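Local coordinates for protein PTHB1 (Homo sapiens, PDB 4YD8) that forms part of the BBSome, a coat complex thought to sort specific membrane proteins to the primary cilium and required for ciliogenesis, at residues N313-I318 and A327-H332. Numbering follows the deposited sequence.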
ATOM      1  N   ASN A 313      -5.378  19.563   2.772  1.00 37.73           N
ATOM      2  CA  ASN A 313      -5.179  20.900   2.217  1.00 40.81           C
ATOM      3  C   ASN A 313      -4.279  20.890   0.978  1.00 42.62           C
ATOM      4  O   ASN A 313      -3.647  21.896   0.652  1.00 48.61           O
ATOM      5  CB  ASN A 313      -4.597  21.825   3.280  1.00 47.12           C
ATOM      6  CG  ASN A 313      -3.265  21.342   3.805  1.00 58.72           C
ATOM      7  OD1 ASN A 313      -2.768  20.281   3.405  1.00 61.77           O
ATOM      8  ND2 ASN A 313      -2.670  22.121   4.704  1.00 60.94           N
ATOM      9  N   ASN A 314      -4.212  19.736   0.323  1.00 36.85           N
ATOM     10  CA  ASN A 314      -3.435  19.538  -0.909  1.00 44.75           C
ATOM     11  C   ASN A 314      -1.914  19.603  -0.736  1.00 46.10           C
ATOM     12  O   ASN A 314      -1.176  19.590  -1.716  1.00 52.17           O
ATOM     13  CB  ASN A 314      -3.861  20.557  -1.974  1.00 47.76           C
ATOM     14  CG  ASN A 314      -5.344  20.489  -2.281  1.00 51.78           C
ATOM     15  OD1 ASN A 314      -5.786  19.642  -3.047  1.00 55.06           O
ATOM     16  ND2 ASN A 314      -6.119  21.384  -1.680  1.00 55.62           N
HETATM   17  N   MSE A 315      -1.440  19.662   0.499  1.00 39.30           N
HETATM   18  CA  MSE A 315      -0.004  19.710   0.754  0.62 35.83           C
HETATM   19  C   MSE A 315       0.567  18.308   0.917  1.00 35.30           C
HETATM   20  O   MSE A 315      -0.084  17.419   1.474  1.00 33.13           O
HETATM   21  CB  MSE A 315       0.300  20.543   1.999  0.62 37.81           C
HETATM   22  CG  MSE A 315      -0.124  21.999   1.904  0.62 42.51           C
HETATM   23 SE   MSE A 315       0.762  22.958   0.458  0.62 40.85          SE
HETATM   24  CE  MSE A 315       2.617  22.679   0.972  0.62 36.01           C
ATOM     25  N   LEU A 316       1.780  18.113   0.418  1.00 24.30           N
ATOM     26  CA  LEU A 316       2.487  16.865   0.616  1.00 23.82           C
ATOM     27  C   LEU A 316       3.780  17.180   1.372  1.00 29.44           C
ATOM     28  O   LEU A 316       4.569  18.011   0.923  1.00 33.23           O
ATOM     29  CB  LEU A 316       2.772  16.192  -0.727  1.00 27.72           C
ATOM     30  CG  LEU A 316       3.480  14.839  -0.704  1.00 27.66           C
ATOM     31  CD1 LEU A 316       2.604  13.779  -0.012  1.00 26.06           C
ATOM     32  CD2 LEU A 316       3.834  14.404  -2.129  1.00 28.16           C
ATOM     33  N   HIS A 317       3.990  16.523   2.513  1.00 25.54           N
ATOM     34  CA  HIS A 317       5.126  16.815   3.388  1.00 29.65           C
ATOM     35  C   HIS A 317       6.083  15.646   3.488  1.00 26.37           C
ATOM     36  O   HIS A 317       5.664  14.503   3.418  1.00 26.66           O
ATOM     37  CB  HIS A 317       4.656  17.170   4.799  1.00 29.74           C
ATOM     38  CG  HIS A 317       3.834  18.414   4.865  1.00 39.70           C
ATOM     39  ND1 HIS A 317       2.529  18.418   5.307  1.00 48.90           N
ATOM     40  CD2 HIS A 317       4.123  19.692   4.533  1.00 45.00           C
ATOM     41  CE1 HIS A 317       2.053  19.647   5.255  1.00 48.55           C
ATOM     42  NE2 HIS A 317       3.002  20.441   4.788  1.00 45.93           N
ATOM     43  N   ILE A 318       7.366  15.943   3.654  1.00 23.06           N
ATOM     44  CA  ILE A 318       8.345  14.919   3.984  1.00 23.27           C
ATOM     45  C   ILE A 318       8.978  15.228   5.319  1.00 22.77           C
ATOM     46  O   ILE A 318       9.520  16.303   5.503  1.00 23.93           O
ATOM     47  CB  ILE A 318       9.466  14.812   2.943  1.00 29.45           C
ATOM     48  CG1 ILE A 318       8.943  14.187   1.663  1.00 27.80           C
ATOM     49  CG2 ILE A 318      10.596  13.944   3.483  1.00 31.00           C
ATOM     50  CD1 ILE A 318      10.009  14.145   0.545  1.00 28.66           C
ATOM     51  N   ALA A 327       8.196  20.403   1.460  1.00 31.03           N
ATOM     52  CA  ALA A 327       6.757  20.525   1.280  1.00 32.78           C
ATOM     53  C   ALA A 327       6.407  20.967  -0.131  1.00 38.29           C
ATOM     54  O   ALA A 327       7.052  21.860  -0.681  1.00 35.70           O
ATOM     55  CB  ALA A 327       6.176  21.521   2.303  1.00 35.89           C
ATOM     56  N   THR A 328       5.379  20.348  -0.701  1.00 34.64           N
ATOM     57  CA  THR A 328       4.886  20.705  -2.021  0.52 38.36           C
ATOM     58  C   THR A 328       3.364  20.776  -2.054  1.00 38.62           C
ATOM     59  O   THR A 328       2.697  20.016  -1.351  1.00 35.20           O
ATOM     60  CB  THR A 328       5.368  19.688  -3.053  0.52 42.87           C
ATOM     61  OG1 THR A 328       6.793  19.653  -3.022  0.52 47.67           O
ATOM     62  CG2 THR A 328       4.919  20.056  -4.440  0.52 39.71           C
ATOM     63  N   GLN A 329       2.836  21.663  -2.890  1.00 36.83           N
ATOM     64  CA  GLN A 329       1.412  21.728  -3.126  1.00 44.93           C
ATOM     65  C   GLN A 329       1.083  20.775  -4.253  1.00 41.42           C
ATOM     66  O   GLN A 329       1.754  20.773  -5.285  1.00 42.75           O
ATOM     67  CB  GLN A 329       0.970  23.151  -3.476  1.00 54.60           C
ATOM     68  CG  GLN A 329      -0.543  23.334  -3.557  1.00 64.87           C
ATOM     69  CD  GLN A 329      -0.945  24.787  -3.770  1.00 77.86           C
ATOM     70  OE1 GLN A 329      -0.096  25.651  -4.000  1.00 83.23           O
ATOM     71  NE2 GLN A 329      -2.244  25.064  -3.688  1.00 80.53           N
ATOM     72  N   LEU A 330       0.068  19.947  -4.040  1.00 34.36           N
ATOM     73  CA  LEU A 330      -0.449  19.078  -5.081  1.00 34.92           C
ATOM     74  C   LEU A 330      -1.717  19.701  -5.650  1.00 37.33           C
ATOM     75  O   LEU A 330      -2.404  20.444  -4.951  1.00 36.99           O
ATOM     76  CB  LEU A 330      -0.747  17.680  -4.530  1.00 36.99           C
ATOM     77  CG  LEU A 330       0.361  16.966  -3.755  1.00 37.41           C
ATOM     78  CD1 LEU A 330      -0.106  15.571  -3.338  1.00 31.41           C
ATOM     79  CD2 LEU A 330       1.643  16.888  -4.563  1.00 41.18           C
ATOM     80  N   PRO A 331      -2.034  19.397  -6.918  1.00 41.29           N
ATOM     81  CA  PRO A 331      -3.278  19.879  -7.534  1.00 42.08           C
ATOM     82  C   PRO A 331      -4.518  19.213  -6.942  1.00 42.22           C
ATOM     83  O   PRO A 331      -5.625  19.737  -7.067  1.00 43.75           O
ATOM     84  CB  PRO A 331      -3.107  19.506  -9.011  1.00 43.06           C
ATOM     85  CG  PRO A 331      -2.118  18.406  -9.025  1.00 43.69           C
ATOM     86  CD  PRO A 331      -1.187  18.671  -7.879  1.00 42.16           C
ATOM     87  N   HIS A 332      -4.331  18.072  -6.285  1.00 37.61           N
ATOM     88  CA  HIS A 332      -5.459  17.316  -5.751  1.00 35.32           C
ATOM     89  C   HIS A 332      -5.091  16.634  -4.440  1.00 36.71           C
ATOM     90  O   HIS A 332      -3.925  16.333  -4.201  1.00 36.41           O
ATOM     91  CB  HIS A 332      -5.927  16.273  -6.774  1.00 37.28           C
ATOM     92  CG  HIS A 332      -6.298  16.862  -8.102  1.00 44.85           C
ATOM     93  ND1 HIS A 332      -7.503  17.488  -8.328  1.00 48.79           N
ATOM     94  CD2 HIS A 332      -5.609  16.935  -9.267  1.00 40.79           C
ATOM     95  CE1 HIS A 332      -7.546  17.920  -9.578  1.00 44.37           C
ATOM     96  NE2 HIS A 332      -6.409  17.597 -10.167  1.00 45.28           N
TER
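Leu316 and Thr328 face each other as an antiparallel hydrogen-bonded pair, the amide of each donating to the carbonyl of the other: Leu316 N to Thr328 O at 2.8 Å and Thr328 N to Leu316 O at 3.0 Å. A third backbone bond carries the pairing beyond the regular strands, Leu330 N giving its hydrogen to Asn314 O at 2.7 Å in a nearly straight bond (169°). On either side of the Leu316-Thr328 rung, in the non-hydrogen-bonded pairs Met315-Gln329 and His317-Ala327, Met315 CA makes a CA-H...O contact with Thr328 O and Ala327 CA with Leu316 O. Just before the strand, Asn313 makes an Asx turn, its OD1 accepting from Met315 N, which lies above the carboxamide plane.

Side-chain contacts lie on both faces of the ladder. On one, Met315, present as selenomethionine, is bent at chi2 and chi3 (-61° and -58°) in one of its two conformers, which folds it back over the partner strand; in that conformer SE rests 3.9 Å from Gln329 CB and the CE methyl reaches Ala327 CB. Ala327 CB also lies at the edge of the His317 ring, near its plane, 3.5 Å from CD2 of His317. On the other face, Leu330 sets its CD1 3.9 Å from Leu316 CB, and Leu316 continues the packing onto Leu308 of strand 306-311. With an alanine in place of Leu330, the isobutyl contact with Leu316 CB and CD2 is lost, which is likely to open a gap beside Leu316.

Strand 306-311 flanks 315-320, and strand 323-329 pairs in parallel with the N-terminal strand 8-17 through Ala327 and Phe8. The contact is thus the open end of a beta hairpin, strands 315-320 and 323-329, within one blade of the seven-bladed beta-propeller that forms the N-terminal domain of BBS9.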